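Local coordinates for protein ATP-dependent CLP protease, putative (Plasmodium falciparum, PDB 2F6I) that is the catalytic domain of a ClpP-type serine protease that probably cuts proteins into small peptides together with an ATP-driven Clp chaperone, at residues C[35-40]-C[61-66]; C[55-60]-C[86-91]; C[69-74]-C[95-100]; C[122-127]-C[197-202]. One frame throughout, in Å; residues are numbered along the deposited sequence.

Interaction 1. Residues C[35-40]-C[61-66]; sequences FFFKKR and LYLDNI
Apolar contacts carry this pairing, and Phe37 and Leu63 are its centre. Leu63 sends its CD2 methyl over one face of the Phe37 ring, 4.1 Å from the centroid and 26° off the ring normal, which meets the geometry of a CH-pi contact. The branch carbon lies against the ring too, Leu63 CG being 3.6 Å from Phe37 CE2. With chi1 at -175°, Phe37 holds its ring on the far side from its own backbone N, and this carries the ring across to the 61-66 end of helix 50-66.

The ring pair is oblique: Phe37 CZ lies 3.7 Å from Tyr62 CD1, with the two ring planes 32° apart. Tyr62 also meets Phe35 of a neighbouring subunit edge-to-face, so the aromatic cluster continues across a subunit boundary.

The shape of the turn follows from a Schellman motif that ends helix 30-37. Arg40, at positive phi, is its C-prime residue; Arg40 N bonds to Phe37 O at 2.9 Å, and Ile41 N reaches back to Phe36 O. The chain thereby turns from the helix into strand 41-44.

Polar and charged groups meet through a serine. Arg40 NH1 is hydrogen-bonded to Ser97 OG, and that hydroxyl also bonds to Asp64 OD1, so the serine bridges arginine and aspartate, whose opposite charges are probably mutually stabilising.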
# COMPACT_ATOMS: atom_id res chain seq x y z
N PHE C 35 -39.45 -0.94 -13.42
CA PHE C 35 -40.78 -0.41 -13.66
C PHE C 35 -40.77 0.59 -14.81
O PHE C 35 -41.74 0.67 -15.57
CB PHE C 35 -41.33 0.24 -12.39
CG PHE C 35 -42.53 1.11 -12.62
CD1 PHE C 35 -42.38 2.45 -12.98
CD2 PHE C 35 -43.82 0.60 -12.50
CE1 PHE C 35 -43.48 3.27 -13.21
CE2 PHE C 35 -44.94 1.41 -12.72
CZ PHE C 35 -44.77 2.74 -13.08
N PHE C 36 -39.69 1.35 -14.94
CA PHE C 36 -39.59 2.31 -16.02
C PHE C 36 -39.20 1.61 -17.31
O PHE C 36 -39.66 1.98 -18.39
CB PHE C 36 -38.57 3.40 -15.69
CG PHE C 36 -39.10 4.47 -14.78
CD1 PHE C 36 -38.64 4.58 -13.48
CD2 PHE C 36 -40.08 5.34 -15.22
CE1 PHE C 36 -39.15 5.55 -12.62
CE2 PHE C 36 -40.60 6.32 -14.38
CZ PHE C 36 -40.14 6.42 -13.08
N PHE C 37 -38.36 0.58 -17.18
CA PHE C 37 -37.93 -0.17 -18.35
C PHE C 37 -39.14 -0.80 -19.04
O PHE C 37 -39.24 -0.78 -20.26
CB PHE C 37 -36.94 -1.27 -17.93
CG PHE C 37 -36.35 -2.01 -19.09
CD1 PHE C 37 -36.43 -3.40 -19.16
CD2 PHE C 37 -35.70 -1.33 -20.12
CE1 PHE C 37 -35.88 -4.10 -20.23
CE2 PHE C 37 -35.14 -2.02 -21.19
CZ PHE C 37 -35.23 -3.40 -21.25
N LYS C 38 -40.05 -1.36 -18.24
CA LYS C 38 -41.25 -1.98 -18.79
C LYS C 38 -42.15 -0.95 -19.47
O LYS C 38 -43.08 -1.31 -20.20
CB LYS C 38 -42.01 -2.73 -17.69
CG LYS C 38 -41.28 -3.96 -17.15
CD LYS C 38 -42.07 -4.64 -16.03
CE LYS C 38 -41.31 -5.84 -15.47
NZ LYS C 38 -42.01 -6.48 -14.31
N LYS C 39 -41.87 0.33 -19.22
CA LYS C 39 -42.65 1.41 -19.83
C LYS C 39 -41.86 2.08 -20.95
O LYS C 39 -42.17 3.20 -21.34
CB LYS C 39 -43.03 2.46 -18.78
CG LYS C 39 -44.19 2.08 -17.89
CD LYS C 39 -44.66 3.29 -17.11
CE LYS C 39 -46.02 3.05 -16.46
NZ LYS C 39 -46.62 4.33 -15.96
N ARG C 40 -40.84 1.39 -21.44
CA ARG C 40 -40.01 1.89 -22.53
C ARG C 40 -39.17 3.09 -22.11
O ARG C 40 -38.78 3.91 -22.94
CB ARG C 40 -40.88 2.29 -23.72
CG ARG C 40 -41.75 1.18 -24.24
CD ARG C 40 -41.62 1.10 -25.75
NE ARG C 40 -41.32 -0.26 -26.16
CZ ARG C 40 -40.64 -0.57 -27.26
NH1 ARG C 40 -40.19 0.38 -28.06
NH2 ARG C 40 -40.40 -1.84 -27.54
N LEU C 61 -32.11 -3.36 -27.86
CA LEU C 61 -32.46 -4.48 -28.73
C LEU C 61 -33.64 -5.26 -28.15
O LEU C 61 -34.50 -5.73 -28.88
CB LEU C 61 -31.26 -5.42 -28.90
CG LEU C 61 -30.07 -4.85 -29.68
CD1 LEU C 61 -28.92 -5.84 -29.65
CD2 LEU C 61 -30.48 -4.55 -31.11
N TYR C 62 -33.67 -5.38 -26.82
CA TYR C 62 -34.75 -6.10 -26.17
C TYR C 62 -36.08 -5.39 -26.37
O TYR C 62 -37.06 -6.01 -26.79
CB TYR C 62 -34.48 -6.26 -24.67
CG TYR C 62 -35.63 -6.88 -23.91
CD1 TYR C 62 -36.66 -6.09 -23.39
CD2 TYR C 62 -35.71 -8.26 -23.74
CE1 TYR C 62 -37.74 -6.65 -22.73
CE2 TYR C 62 -36.79 -8.83 -23.07
CZ TYR C 62 -37.80 -8.03 -22.57
OH TYR C 62 -38.87 -8.59 -21.92
N LEU C 63 -36.12 -4.10 -26.06
CA LEU C 63 -37.34 -3.32 -26.22
C LEU C 63 -37.84 -3.37 -27.65
O LEU C 63 -38.99 -3.70 -27.91
CB LEU C 63 -37.11 -1.87 -25.79
CG LEU C 63 -36.87 -1.61 -24.30
CD1 LEU C 63 -36.59 -0.13 -24.07
CD2 LEU C 63 -38.08 -2.06 -23.49
N ASP C 64 -36.97 -3.04 -28.60
CA ASP C 64 -37.36 -3.03 -30.00
C ASP C 64 -37.90 -4.39 -30.44
O ASP C 64 -38.61 -4.50 -31.43
CB ASP C 64 -36.17 -2.64 -30.89
CG ASP C 64 -36.61 -2.20 -32.27
OD1 ASP C 64 -37.42 -1.25 -32.36
OD2 ASP C 64 -36.14 -2.78 -33.27
N ASN C 65 -37.56 -5.43 -29.68
CA ASN C 65 -38.01 -6.78 -30.00
C ASN C 65 -39.46 -6.98 -29.55
O ASN C 65 -40.20 -7.76 -30.16
CB ASN C 65 -37.12 -7.81 -29.31
CG ASN C 65 -37.36 -9.22 -29.83
OD1 ASN C 65 -38.49 -9.72 -29.81
ND2 ASN C 65 -36.29 -9.88 -30.28
N ILE C 66 -39.87 -6.27 -28.50
CA ILE C 66 -41.23 -6.37 -27.99
C ILE C 66 -42.18 -5.74 -29.00
O ILE C 66 -43.05 -6.41 -29.56
CB ILE C 66 -41.37 -5.62 -26.64
CG1 ILE C 66 -40.36 -6.17 -25.63
CG2 ILE C 66 -42.79 -5.76 -26.11
CD1 ILE C 66 -40.50 -7.65 -25.34

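Interaction 2. Residues C[55-60]-C[86-91]; sequences ELISQL and LAILDI
Ile57 and Ile91 form the tightest fit between these two helices. Ile91 CG1 is set against the branched side of Ile57, 3.6 Å from Ile57 CG2, and it also lies within 3.8 Å of Ile57 CD1. The two side chains cross at about a right angle, so the methylene of one rests in the fork made by the two branches of the other. The chi1 of Ile57 (-71°) puts CG1 opposite the carbonyl carbon and CG2 opposite the backbone N, which turns the fork of CG1 and CG2 toward Ile91.

Further along, the other branch of Ile91 is used: its CG2 methyl touches Leu60 CD1 at 4.0 Å and lies equally near Leu60 CB. Ile91 thus bridges two bumps about one turn apart, Ile57 and Leu60.

On the other flank Leu56 CD2 presses against the end of Ile88, 3.7 Å from Ile88 CD1, and again the side chains cross at nearly a right angle. Ala87 provides a low place in the surface, and the tip of Ile57 stands over it with CD1 4.2 Å from Ala87 CB.

The axes of 55-60 and 86-91 approach to 9.9 Å and run 4° from parallel, with Ile57 and Ile88 as the nearest CA pair. Ile57 also packs on Phe104 of a neighbouring subunit, while Leu56 and Leu60 reach Ile42 of strand 41-44. Side-by-side parallel helices following successive parallel strands are typical of the beta-alpha-beta architecture of the ClpP fold.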
# COMPACT_ATOMS: atom_id res chain seq x y z
N GLU C 55 -24.98 -2.91 -21.65
CA GLU C 55 -26.29 -3.05 -21.04
C GLU C 55 -27.33 -2.25 -21.82
O GLU C 55 -28.41 -2.76 -22.13
CB GLU C 55 -26.25 -2.55 -19.59
CG GLU C 55 -25.11 -3.14 -18.78
CD GLU C 55 -25.13 -2.68 -17.33
OE1 GLU C 55 -25.30 -1.47 -17.08
OE2 GLU C 55 -24.96 -3.54 -16.43
N LEU C 56 -27.00 -1.00 -22.14
CA LEU C 56 -27.91 -0.14 -22.88
C LEU C 56 -28.28 -0.75 -24.23
O LEU C 56 -29.44 -0.72 -24.63
CB LEU C 56 -27.28 1.24 -23.08
CG LEU C 56 -28.16 2.31 -23.73
CD1 LEU C 56 -29.44 2.48 -22.93
CD2 LEU C 56 -27.40 3.63 -23.80
N ILE C 57 -27.29 -1.30 -24.92
CA ILE C 57 -27.53 -1.93 -26.21
C ILE C 57 -28.45 -3.13 -26.04
O ILE C 57 -29.42 -3.29 -26.78
CB ILE C 57 -26.21 -2.38 -26.87
CG1 ILE C 57 -25.42 -1.15 -27.32
CG2 ILE C 57 -26.49 -3.29 -28.06
CD1 ILE C 57 -24.07 -1.47 -27.93
N SER C 58 -28.16 -3.97 -25.05
CA SER C 58 -28.99 -5.14 -24.78
C SER C 58 -30.43 -4.70 -24.57
O SER C 58 -31.35 -5.26 -25.15
CB SER C 58 -28.51 -5.86 -23.52
OG SER C 58 -27.24 -6.46 -23.73
N GLN C 59 -30.59 -3.68 -23.74
CA GLN C 59 -31.90 -3.13 -23.42
C GLN C 59 -32.63 -2.57 -24.63
O GLN C 59 -33.84 -2.77 -24.78
CB GLN C 59 -31.75 -2.07 -22.33
CG GLN C 59 -31.49 -2.67 -20.95
CD GLN C 59 -30.70 -1.76 -20.04
OE1 GLN C 59 -30.98 -0.56 -19.95
NE2 GLN C 59 -29.72 -2.32 -19.36
N LEU C 60 -31.91 -1.86 -25.49
CA LEU C 60 -32.52 -1.28 -26.68
C LEU C 60 -32.99 -2.39 -27.60
O LEU C 60 -34.13 -2.38 -28.07
CB LEU C 60 -31.52 -0.37 -27.40
CG LEU C 60 -31.21 0.96 -26.70
CD1 LEU C 60 -30.06 1.67 -27.39
CD2 LEU C 60 -32.46 1.83 -26.70
N LEU C 86 -20.09 5.31 -30.21
CA LEU C 86 -20.48 5.12 -31.60
C LEU C 86 -21.22 3.80 -31.77
O LEU C 86 -22.02 3.64 -32.69
CB LEU C 86 -19.25 5.17 -32.49
CG LEU C 86 -18.61 6.56 -32.53
CD1 LEU C 86 -17.24 6.50 -33.19
CD2 LEU C 86 -19.54 7.52 -33.27
N ALA C 87 -20.96 2.85 -30.87
CA ALA C 87 -21.63 1.56 -30.92
C ALA C 87 -23.09 1.76 -30.53
O ALA C 87 -24.00 1.23 -31.17
CB ALA C 87 -20.97 0.58 -29.96
N ILE C 88 -23.30 2.54 -29.48
CA ILE C 88 -24.65 2.83 -29.02
C ILE C 88 -25.40 3.60 -30.11
O ILE C 88 -26.59 3.38 -30.33
CB ILE C 88 -24.64 3.67 -27.72
CG1 ILE C 88 -24.07 2.83 -26.58
CG2 ILE C 88 -26.04 4.14 -27.39
CD1 ILE C 88 -23.97 3.57 -25.26
N LEU C 89 -24.68 4.48 -30.79
CA LEU C 89 -25.27 5.28 -31.86
C LEU C 89 -25.75 4.35 -32.99
O LEU C 89 -26.85 4.54 -33.52
CB LEU C 89 -24.25 6.28 -32.40
CG LEU C 89 -24.79 7.46 -33.21
CD1 LEU C 89 -25.68 8.32 -32.33
CD2 LEU C 89 -23.64 8.28 -33.76
N ASP C 90 -24.93 3.37 -33.34
CA ASP C 90 -25.29 2.42 -34.39
C ASP C 90 -26.58 1.70 -34.02
O ASP C 90 -27.50 1.60 -34.83
CB ASP C 90 -24.18 1.38 -34.61
CG ASP C 90 -23.10 1.87 -35.56
OD1 ASP C 90 -23.40 2.73 -36.42
OD2 ASP C 90 -21.96 1.37 -35.47
N ILE C 91 -26.63 1.19 -32.79
CA ILE C 91 -27.80 0.48 -32.30
C ILE C 91 -29.01 1.40 -32.33
O ILE C 91 -30.11 0.99 -32.70
CB ILE C 91 -27.57 -0.04 -30.86
CG1 ILE C 91 -26.42 -1.04 -30.84
CG2 ILE C 91 -28.84 -0.70 -30.32
CD1 ILE C 91 -26.63 -2.25 -31.75

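Interaction 3. Residues C[69-74]-C[95-100]; sequences NDIKIY and IKSDIQ
Main-chain hydrogen bonds join Ile71 and Ile73 to segment 95-100. Ile71 N donates to Asp98 O at 2.9 Å, almost straight at 174°. Gln100 N returns a bond to Ile71 O at 3.0 Å. Ile73 N then donates to Gln100 O. This staggered pattern is that of parallel strands, with Ile71 opposite Ile99 and Lys72 opposite Gln100.

Apolar contacts lie on the face bearing Ile71 and Ile99. Ile71 and Ile95 meet tip to tip through their CD1 methyls, 4.0 Å apart, and Ile73 CD1 rests on Ile99 CG2 at 3.8 Å.

On the other face, Gln100 has CG between its backbone N and carbonyl carbon (chi1 49°), which brings its chain across that of Lys72, whose CE is 3.7 Å from Gln100 OE1.

Among the charged groups, one water donates to Asp70 OD1 and accepts from Asp98 N. Asp70 OD2 forms salt bridges with Lys122 and Lys119, which probably ease the like-charge proximity of Asp70 OD1 and Asp98 OD1, 5.1 Å apart.

The strands belong to the beta-alpha-beta unit 71-77, 82-94, 99-104: Phe92 of the connecting helix packs on Ile73 and Ile99, helix 50-66 reaches Ile71 through Leu63, and strand 41-44 pairs along the other edge of 71-77.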
# COMPACT_ATOMS: atom_id res chain seq x y z
N ASN C 69 -42.77 0.88 -30.48
CA ASN C 69 -43.25 2.16 -29.98
C ASN C 69 -42.05 3.00 -29.56
O ASN C 69 -40.92 2.51 -29.55
CB ASN C 69 -44.20 1.97 -28.80
CG ASN C 69 -45.42 1.14 -29.16
OD1 ASN C 69 -46.02 1.33 -30.22
ND2 ASN C 69 -45.80 0.23 -28.27
N ASP C 70 -42.29 4.25 -29.21
CA ASP C 70 -41.22 5.14 -28.80
C ASP C 70 -40.51 4.74 -27.50
O ASP C 70 -41.14 4.33 -26.53
CB ASP C 70 -41.76 6.57 -28.67
CG ASP C 70 -41.92 7.26 -30.01
OD1 ASP C 70 -42.31 6.58 -30.99
OD2 ASP C 70 -41.67 8.48 -30.09
N ILE C 71 -39.19 4.86 -27.52
CA ILE C 71 -38.35 4.57 -26.37
C ILE C 71 -37.84 5.91 -25.85
O ILE C 71 -37.30 6.71 -26.62
CB ILE C 71 -37.14 3.69 -26.76
CG1 ILE C 71 -37.62 2.31 -27.23
CG2 ILE C 71 -36.20 3.55 -25.57
CD1 ILE C 71 -36.50 1.42 -27.73
N LYS C 72 -38.01 6.16 -24.56
CA LYS C 72 -37.54 7.41 -23.96
C LYS C 72 -36.26 7.16 -23.17
O LYS C 72 -36.18 6.22 -22.38
CB LYS C 72 -38.61 8.00 -23.03
CG LYS C 72 -38.16 9.28 -22.36
CD LYS C 72 -39.15 9.75 -21.30
CE LYS C 72 -40.47 10.19 -21.89
NZ LYS C 72 -41.37 10.73 -20.83
N ILE C 73 -35.27 8.02 -23.38
CA ILE C 73 -33.99 7.89 -22.69
C ILE C 73 -33.57 9.17 -21.97
O ILE C 73 -33.32 10.19 -22.60
CB ILE C 73 -32.87 7.49 -23.67
CG1 ILE C 73 -33.18 6.13 -24.29
CG2 ILE C 73 -31.53 7.43 -22.94
CD1 ILE C 73 -32.10 5.61 -25.22
N TYR C 74 -33.49 9.10 -20.64
CA TYR C 74 -33.05 10.25 -19.86
C TYR C 74 -31.53 10.20 -19.90
O TYR C 74 -30.93 9.15 -19.70
CB TYR C 74 -33.53 10.15 -18.41
CG TYR C 74 -35.02 10.34 -18.22
CD1 TYR C 74 -35.84 9.26 -17.88
CD2 TYR C 74 -35.60 11.60 -18.36
CE1 TYR C 74 -37.21 9.43 -17.69
CE2 TYR C 74 -36.98 11.78 -18.17
CZ TYR C 74 -37.77 10.69 -17.84
OH TYR C 74 -39.12 10.85 -17.64
N ILE C 95 -32.38 -0.04 -34.64
CA ILE C 95 -33.72 -0.43 -34.22
C ILE C 95 -34.80 0.38 -34.92
O ILE C 95 -34.57 1.51 -35.36
CB ILE C 95 -33.89 -0.30 -32.69
CG1 ILE C 95 -33.73 1.15 -32.26
CG2 ILE C 95 -32.86 -1.17 -31.98
CD1 ILE C 95 -34.00 1.39 -30.79
N LYS C 96 -35.99 -0.20 -35.02
CA LYS C 96 -37.13 0.46 -35.66
C LYS C 96 -37.72 1.55 -34.77
O LYS C 96 -38.07 2.63 -35.26
CB LYS C 96 -38.20 -0.57 -36.00
CG LYS C 96 -38.05 -1.20 -37.39
CD LYS C 96 -36.65 -1.75 -37.62
CE LYS C 96 -36.46 -2.20 -39.06
NZ LYS C 96 -35.06 -2.62 -39.33
N SER C 97 -37.83 1.27 -33.48
CA SER C 97 -38.38 2.22 -32.52
C SER C 97 -37.68 3.57 -32.58
O SER C 97 -36.46 3.64 -32.74
CB SER C 97 -38.27 1.67 -31.10
OG SER C 97 -39.00 0.47 -30.94
N ASP C 98 -38.46 4.63 -32.45
CA ASP C 98 -37.90 5.97 -32.45
C ASP C 98 -37.49 6.27 -31.02
O ASP C 98 -38.08 5.75 -30.07
CB ASP C 98 -38.94 6.98 -32.93
CG ASP C 98 -39.07 7.01 -34.44
OD1 ASP C 98 -39.26 5.93 -35.04
OD2 ASP C 98 -38.98 8.10 -35.03
N ILE C 99 -36.46 7.09 -30.86
CA ILE C 99 -35.96 7.42 -29.54
C ILE C 99 -36.03 8.89 -29.19
O ILE C 99 -35.43 9.72 -29.87
CB ILE C 99 -34.49 6.97 -29.40
CG1 ILE C 99 -34.39 5.45 -29.56
CG2 ILE C 99 -33.93 7.43 -28.06
CD1 ILE C 99 -32.99 4.91 -29.44
N GLN C 100 -36.77 9.23 -28.14
CA GLN C 100 -36.82 10.62 -27.72
C GLN C 100 -35.86 10.76 -26.56
O GLN C 100 -35.88 9.98 -25.61
CB GLN C 100 -38.24 11.05 -27.33
CG GLN C 100 -38.98 10.15 -26.38
CD GLN C 100 -40.37 10.70 -26.07
OE1 GLN C 100 -40.52 11.64 -25.29
NE2 GLN C 100 -41.38 10.13 -26.72
O HOH W 1 -41.39 4.55 -32.63

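Interaction 4. Residues C[122-127]-C[197-202]; sequences KRKSLP and IDEVIE
Asp198 OD2 takes a hydrogen bond from Arg123 N, a weak one from Arg123 NE and another weak one from Gly121 N. Arg123 N donates at 2.8 Å, meeting Asp198 OD2 on its anti side and 18° out of the carboxylate plane. The other oxygen, Asp198 OD1, takes Arg123 NH2 at 3.0 Å; this donor stands above the carboxylate plane while the oxygen lies in the guanidinium plane. The two groups are therefore turned, their planes 39° apart, in a salt bridge that is not coplanar. Arg123 NH1 is hydrogen-bonded to Ala116 O and Phe168 O, which helps to fix the rotation of the guanidinium.

Arg123 O accepts Asp198 N at 2.7 Å and, weakly, Glu199 N. Further on, Ile201 N bonds to Ser125 O at 3.1 Å, while Ser125 N to Glu199 O is weak.

Lys124 and Glu199 lie side by side and point the same way, with Lys124 NZ 3.5 Å from Glu199 OE2 in a salt bridge. On the opposite face of the sheet Ile197 CD1 abuts Ser125 CB at 3.4 Å.

Lys124 pairs with Glu199, and Ser125 with Val200, in parallel register. Strand 199-200 is an outermost strand, within this chain, of the parallel sheet characteristic of the ClpP fold, and 123-125 is its neighbour there.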
# COMPACT_ATOMS: atom_id res chain seq x y z
N LYS C 122 -38.11 15.57 -30.96
CA LYS C 122 -38.29 14.91 -29.67
C LYS C 122 -37.03 14.88 -28.82
O LYS C 122 -36.84 13.98 -28.00
CB LYS C 122 -38.82 13.49 -29.88
CG LYS C 122 -40.21 13.45 -30.50
CD LYS C 122 -40.79 12.05 -30.50
CE LYS C 122 -42.20 12.04 -31.09
NZ LYS C 122 -42.82 10.69 -31.07
N ARG C 123 -36.17 15.86 -29.01
CA ARG C 123 -34.94 15.97 -28.24
C ARG C 123 -35.18 17.11 -27.26
O ARG C 123 -35.35 18.26 -27.66
CB ARG C 123 -33.76 16.29 -29.16
CG ARG C 123 -33.53 15.25 -30.25
CD ARG C 123 -32.43 15.71 -31.20
NE ARG C 123 -32.73 17.03 -31.75
CZ ARG C 123 -31.87 17.74 -32.47
NH1 ARG C 123 -30.66 17.27 -32.73
NH2 ARG C 123 -32.23 18.94 -32.91
N LYS C 124 -35.20 16.78 -25.97
CA LYS C 124 -35.45 17.78 -24.95
C LYS C 124 -34.38 17.87 -23.88
O LYS C 124 -33.44 17.06 -23.84
CB LYS C 124 -36.80 17.51 -24.29
CG LYS C 124 -37.96 17.43 -25.27
CD LYS C 124 -39.28 17.20 -24.55
CE LYS C 124 -40.44 17.12 -25.53
NZ LYS C 124 -41.75 16.96 -24.84
N SER C 125 -34.53 18.85 -23.00
CA SER C 125 -33.59 19.07 -21.92
C SER C 125 -34.24 19.89 -20.81
O SER C 125 -34.99 20.83 -21.09
CB SER C 125 -32.35 19.80 -22.43
OG SER C 125 -31.56 20.27 -21.35
N LEU C 126 -33.96 19.53 -19.57
CA LEU C 126 -34.49 20.28 -18.44
C LEU C 126 -33.66 21.57 -18.38
O LEU C 126 -32.53 21.61 -18.85
CB LEU C 126 -34.36 19.46 -17.15
CG LEU C 126 -35.38 18.33 -17.02
CD1 LEU C 126 -35.06 17.47 -15.81
CD2 LEU C 126 -36.78 18.92 -16.88
N PRO C 127 -34.23 22.63 -17.78
CA PRO C 127 -33.63 23.96 -17.63
C PRO C 127 -32.17 24.10 -17.17
O PRO C 127 -31.38 24.79 -17.81
CB PRO C 127 -34.58 24.66 -16.66
CG PRO C 127 -35.88 24.01 -16.93
CD PRO C 127 -35.50 22.56 -17.04
N ILE C 197 -30.74 20.15 -29.08
CA ILE C 197 -32.06 19.76 -28.59
C ILE C 197 -33.11 20.62 -29.29
O ILE C 197 -32.80 21.70 -29.78
CB ILE C 197 -32.20 19.97 -27.06
CG1 ILE C 197 -31.92 21.43 -26.71
CG2 ILE C 197 -31.26 19.03 -26.32
CD1 ILE C 197 -32.12 21.76 -25.25
N ASP C 198 -34.34 20.13 -29.33
CA ASP C 198 -35.42 20.85 -29.99
C ASP C 198 -36.12 21.83 -29.06
O ASP C 198 -36.53 22.91 -29.49
CB ASP C 198 -36.43 19.86 -30.56
CG ASP C 198 -35.77 18.84 -31.46
OD1 ASP C 198 -35.13 19.24 -32.46
OD2 ASP C 198 -35.89 17.63 -31.17
N GLU C 199 -36.27 21.47 -27.79
CA GLU C 199 -36.94 22.36 -26.85
C GLU C 199 -36.53 22.19 -25.40
O GLU C 199 -36.10 21.12 -24.97
CB GLU C 199 -38.45 22.20 -26.98
CG GLU C 199 -38.94 20.77 -26.99
CD GLU C 199 -40.43 20.67 -27.22
OE1 GLU C 199 -40.92 21.26 -28.21
OE2 GLU C 199 -41.12 19.98 -26.43
N VAL C 200 -36.67 23.28 -24.65
CA VAL C 200 -36.35 23.31 -23.23
C VAL C 200 -37.65 23.13 -22.45
O VAL C 200 -38.54 23.97 -22.54
CB VAL C 200 -35.70 24.65 -22.83
CG1 VAL C 200 -35.44 24.67 -21.33
CG2 VAL C 200 -34.41 24.86 -23.61
N ILE C 201 -37.74 22.05 -21.68
CA ILE C 201 -38.94 21.79 -20.90
C ILE C 201 -39.21 22.89 -19.88
O ILE C 201 -38.32 23.29 -19.13
CB ILE C 201 -38.84 20.44 -20.16
CG1 ILE C 201 -38.68 19.31 -21.19
CG2 ILE C 201 -40.07 20.21 -19.30
CD1 ILE C 201 -38.31 17.97 -20.58
N GLU C 202 -40.44 23.40 -19.88
CA GLU C 202 -40.83 24.45 -18.95
C GLU C 202 -40.99 23.81 -17.58
O GLU C 202 -41.47 22.68 -17.46
CB GLU C 202 -42.15 25.09 -19.40

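In the fold
Interactions 1, 2 and 3 form one connected body, and interaction 4 is joined to it through the sheet. Interactions 1 and 2 share helix 50-66 and touch through Phe37 CE2 and Gln59 CB, 3.6 Å apart. Interaction 3 lies about 9 Å from interaction 1, centre to centre; the two meet where Arg40 O and Lys72 N probably hydrogen-bond at 2.9 Å. Leu60 of interaction 2 packs its CD2 on Ile73 CD1 at 4.1 Å. Interactions 3 and 4 are tied by the salt bridge between Asp70 OD2 and Lys122 NZ, 2.7 Å long. All four contacts lie away from His134, the predicted active-site residue.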